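Side-chain contact in cohesin (Archaeoglobus fulgidus, PDB 2XDH), which is a cohesin module of a non-cellulosomal archaeal protein, a domain of the kind that binds dockerins, in a protein possibly linked to carbohydrate binding or hydrolysis: residues L43-V48 against N66-G71. Numbering follows the deposited sequence.
Sequences LEVEDV and NQIKVG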
ATOM      1  N   LEU A  43      12.909 -25.368 -28.443  1.00 44.01           N
ATOM      2  CA  LEU A  43      11.489 -25.140 -28.221  1.00 45.40           C
ATOM      3  C   LEU A  43      10.827 -24.397 -29.381  1.00 53.04           C
ATOM      4  O   LEU A  43      11.448 -23.586 -30.068  1.00 57.42           O
ATOM      5  CB  LEU A  43      11.256 -24.388 -26.911  1.00 44.85           C
ATOM      6  CG  LEU A  43      11.662 -25.110 -25.623  1.00 47.45           C
ATOM      7  CD1 LEU A  43      11.237 -24.290 -24.406  1.00 43.99           C
ATOM      8  CD2 LEU A  43      11.050 -26.492 -25.554  1.00 50.83           C
ATOM      9  N   GLU A  44       9.552 -24.686 -29.585  1.00 50.05           N
ATOM     10  CA  GLU A  44       8.775 -24.013 -30.606  1.00 49.84           C
ATOM     11  C   GLU A  44       7.447 -23.598 -30.013  1.00 45.41           C
ATOM     12  O   GLU A  44       6.768 -24.405 -29.383  1.00 51.85           O
ATOM     13  CB  GLU A  44       8.540 -24.954 -31.788  1.00 46.77           C
ATOM     14  CG  GLU A  44       7.336 -24.589 -32.607  1.00 64.31           C
ATOM     15  CD  GLU A  44       7.241 -25.428 -33.850  1.00 79.98           C
ATOM     16  OE1 GLU A  44       8.278 -26.019 -34.226  1.00 80.49           O
ATOM     17  OE2 GLU A  44       6.140 -25.501 -34.436  1.00 86.40           O
ATOM     18  N   VAL A  45       7.079 -22.338 -30.213  1.00 50.39           N
ATOM     19  CA  VAL A  45       5.877 -21.792 -29.596  1.00 49.14           C
ATOM     20  C   VAL A  45       4.621 -22.238 -30.343  1.00 47.55           C
ATOM     21  O   VAL A  45       4.512 -22.041 -31.555  1.00 52.20           O
ATOM     22  CB  VAL A  45       5.929 -20.251 -29.533  1.00 48.49           C
ATOM     23  CG1 VAL A  45       4.583 -19.679 -29.081  1.00 48.92           C
ATOM     24  CG2 VAL A  45       7.051 -19.796 -28.604  1.00 36.81           C
ATOM     25  N   GLU A  46       3.687 -22.850 -29.616  1.00 52.46           N
ATOM     26  CA  GLU A  46       2.406 -23.281 -30.188  1.00 56.10           C
ATOM     27  C   GLU A  46       1.265 -22.327 -29.809  1.00 51.60           C
ATOM     28  O   GLU A  46       0.329 -22.114 -30.581  1.00 47.86           O
ATOM     29  CB  GLU A  46       2.058 -24.710 -29.748  1.00 60.53           C
ATOM     30  CG  GLU A  46       3.117 -25.763 -30.072  1.00 69.89           C
ATOM     31  CD  GLU A  46       3.075 -26.238 -31.521  1.00 87.59           C
ATOM     32  OE1 GLU A  46       4.110 -26.735 -32.008  1.00 94.47           O
ATOM     33  OE2 GLU A  46       2.011 -26.128 -32.173  1.00 93.72           O
ATOM     34  N   ASP A  47       1.323 -21.756 -28.613  1.00 45.79           N
ATOM     35  CA  ASP A  47       0.289 -20.811 -28.202  1.00 42.05           C
ATOM     36  C   ASP A  47       0.772 -20.000 -27.009  1.00 38.50           C
ATOM     37  O   ASP A  47       1.697 -20.408 -26.304  1.00 38.69           O
ATOM     38  CB  ASP A  47      -1.009 -21.547 -27.854  1.00 45.42           C
ATOM     39  CG  ASP A  47      -2.245 -20.663 -27.991  1.00 60.28           C
ATOM     40  OD1 ASP A  47      -2.121 -19.497 -28.439  1.00 58.35           O
ATOM     41  OD2 ASP A  47      -3.348 -21.150 -27.665  1.00 63.91           O
ATOM     42  N   VAL A  48       0.147 -18.848 -26.805  1.00 36.19           N
ATOM     43  CA  VAL A  48       0.415 -17.993 -25.653  1.00 35.63           C
ATOM     44  C   VAL A  48      -0.940 -17.631 -25.062  1.00 43.33           C
ATOM     45  O   VAL A  48      -1.777 -17.032 -25.748  1.00 40.50           O
ATOM     46  CB  VAL A  48       1.152 -16.711 -26.067  1.00 37.14           C
ATOM     47  CG1 VAL A  48       1.395 -15.802 -24.864  1.00 41.59           C
ATOM     48  CG2 VAL A  48       2.484 -17.047 -26.770  1.00 37.74           C
ATOM     49  N   ASN A  66      13.337 -16.011 -31.743  1.00 47.92           N
ATOM     50  CA  ASN A  66      13.349 -16.726 -30.476  1.00 48.66           C
ATOM     51  C   ASN A  66      12.894 -15.865 -29.308  1.00 43.05           C
ATOM     52  O   ASN A  66      13.359 -16.037 -28.186  1.00 46.70           O
ATOM     53  CB  ASN A  66      14.742 -17.289 -30.203  1.00 50.93           C
ATOM     54  CG  ASN A  66      14.988 -18.599 -30.932  1.00 76.83           C
ATOM     55  OD1 ASN A  66      14.108 -19.110 -31.630  1.00 77.53           O
ATOM     56  ND2 ASN A  66      16.190 -19.149 -30.777  1.00 88.32           N
ATOM     57  N   GLN A  67      11.981 -14.936 -29.558  1.00 49.67           N
ATOM     58  CA  GLN A  67      11.430 -14.176 -28.443  1.00 45.57           C
ATOM     59  C   GLN A  67       9.944 -13.885 -28.565  1.00 46.58           C
ATOM     60  O   GLN A  67       9.418 -13.690 -29.656  1.00 53.47           O
ATOM     61  CB  GLN A  67      12.240 -12.908 -28.159  1.00 49.27           C
ATOM     62  CG  GLN A  67      12.329 -11.898 -29.265  1.00 55.84           C
ATOM     63  CD  GLN A  67      13.378 -10.835 -28.964  1.00 65.35           C
ATOM     64  OE1 GLN A  67      14.423 -11.132 -28.383  1.00 63.30           O
ATOM     65  NE2 GLN A  67      13.098  -9.590 -29.345  1.00 68.20           N
ATOM     66  N   ILE A  68       9.273 -13.893 -27.422  1.00 37.38           N
ATOM     67  CA  ILE A  68       7.857 -13.597 -27.354  1.00 38.38           C
ATOM     68  C   ILE A  68       7.704 -12.247 -26.670  1.00 42.59           C
ATOM     69  O   ILE A  68       8.078 -12.093 -25.513  1.00 38.52           O
ATOM     70  CB  ILE A  68       7.122 -14.659 -26.527  1.00 42.14           C
ATOM     71  CG1 ILE A  68       7.460 -16.057 -27.063  1.00 39.82           C
ATOM     72  CG2 ILE A  68       5.614 -14.386 -26.543  1.00 44.03           C
ATOM     73  CD1 ILE A  68       7.220 -17.182 -26.059  1.00 44.22           C
ATOM     74  N   LYS A  69       7.199 -11.261 -27.401  1.00 37.70           N
ATOM     75  CA  LYS A  69       6.916  -9.961 -26.814  1.00 37.05           C
ATOM     76  C   LYS A  69       5.494  -9.982 -26.297  1.00 37.20           C
ATOM     77  O   LYS A  69       4.559 -10.325 -27.023  1.00 34.54           O
ATOM     78  CB  LYS A  69       7.092  -8.844 -27.854  1.00 39.29           C
ATOM     79  CG  LYS A  69       8.528  -8.706 -28.354  1.00 55.17           C
ATOM     80  CD  LYS A  69       8.738  -7.470 -29.214  1.00 65.86           C
ATOM     81  CE  LYS A  69      10.225  -7.238 -29.465  1.00 82.29           C
ATOM     82  NZ  LYS A  69      10.493  -6.094 -30.386  1.00 88.00           N
ATOM     83  N   VAL A  70       5.329  -9.611 -25.037  1.00 30.35           N
ATOM     84  CA  VAL A  70       4.038  -9.683 -24.394  1.00 29.40           C
ATOM     85  C   VAL A  70       3.692  -8.327 -23.833  1.00 34.47           C
ATOM     86  O   VAL A  70       4.533  -7.670 -23.220  1.00 33.97           O
ATOM     87  CB  VAL A  70       4.041 -10.706 -23.232  1.00 33.95           C
ATOM     88  CG1 VAL A  70       2.728 -10.626 -22.452  1.00 34.12           C
ATOM     89  CG2 VAL A  70       4.287 -12.112 -23.771  1.00 37.78           C
ATOM     90  N   GLY A  71       2.450  -7.908 -24.051  1.00 32.12           N
ATOM     91  CA  GLY A  71       1.980  -6.650 -23.521  1.00 27.52           C
ATOM     92  C   GLY A  71       0.717  -6.916 -22.727  1.00 34.35           C
ATOM     93  O   GLY A  71      -0.199  -7.599 -23.201  1.00 35.44           O
TER
HETATM   94  O   HOH W   1      13.049 -22.044 -31.621  1.00 99.86           O
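Two strands on facing layers of the cohesin beta-sandwich meet here through the aliphatic side chains of Val-45, Val-48 and Ile-68. Strand 43-50 pairs with strand 82-91, whereas strand 67-74 lies between strands 17-38 and 58-64, so the two segments meet through side chains and a water; the nearest CA atoms across the pair are those of Val-45 and Ile-68, 8.7 Å apart.

Ile-68 splits its two branches between the valines. Its CG1 lies opposite the carbonyl carbon (chi1 -53°) and carries CD1 to Val-45, where Ile-68 CD1 rests 3.7 Å from Val-45 CG2; the two side chains meet at a slant, and Ile-68 CG1 lies 4.1 Å from the same Val-45 methyl. The other branch, CG2, serves Val-48: methyl meets methyl at 4.1 Å, from Ile-68 CG2 to Val-48 CG2, as the side chains run past one another in opposite senses.

That Val-45 and Val-48, three residues apart, both point inward follows from a classic beta bulge: Glu-46 and Asp-47 both face Lys-88 of strand 82-91, which shifts the alternation of the strand by one residue. Just past the bulge, the backbone N of Val-48 gives a weak bond to Asp-47 OD1, bent to 134° at the hydrogen.

At the other end a water links the segments, 2.7 Å from Leu-43 O and 3.1 Å from Asn-66 OD1, while Asn-66 ND2 bonds to Asn-41 OD1. Tyr-39 touches both Val-45 and Ile-68, and Phe-59 and Tyr-61 pack on Val-48. Branched aliphatic side chains meeting between sheets, flanked by aromatic ones, are part of the hydrophobic packing between the layers of a jelly-roll beta-sandwich such as the cohesin fold.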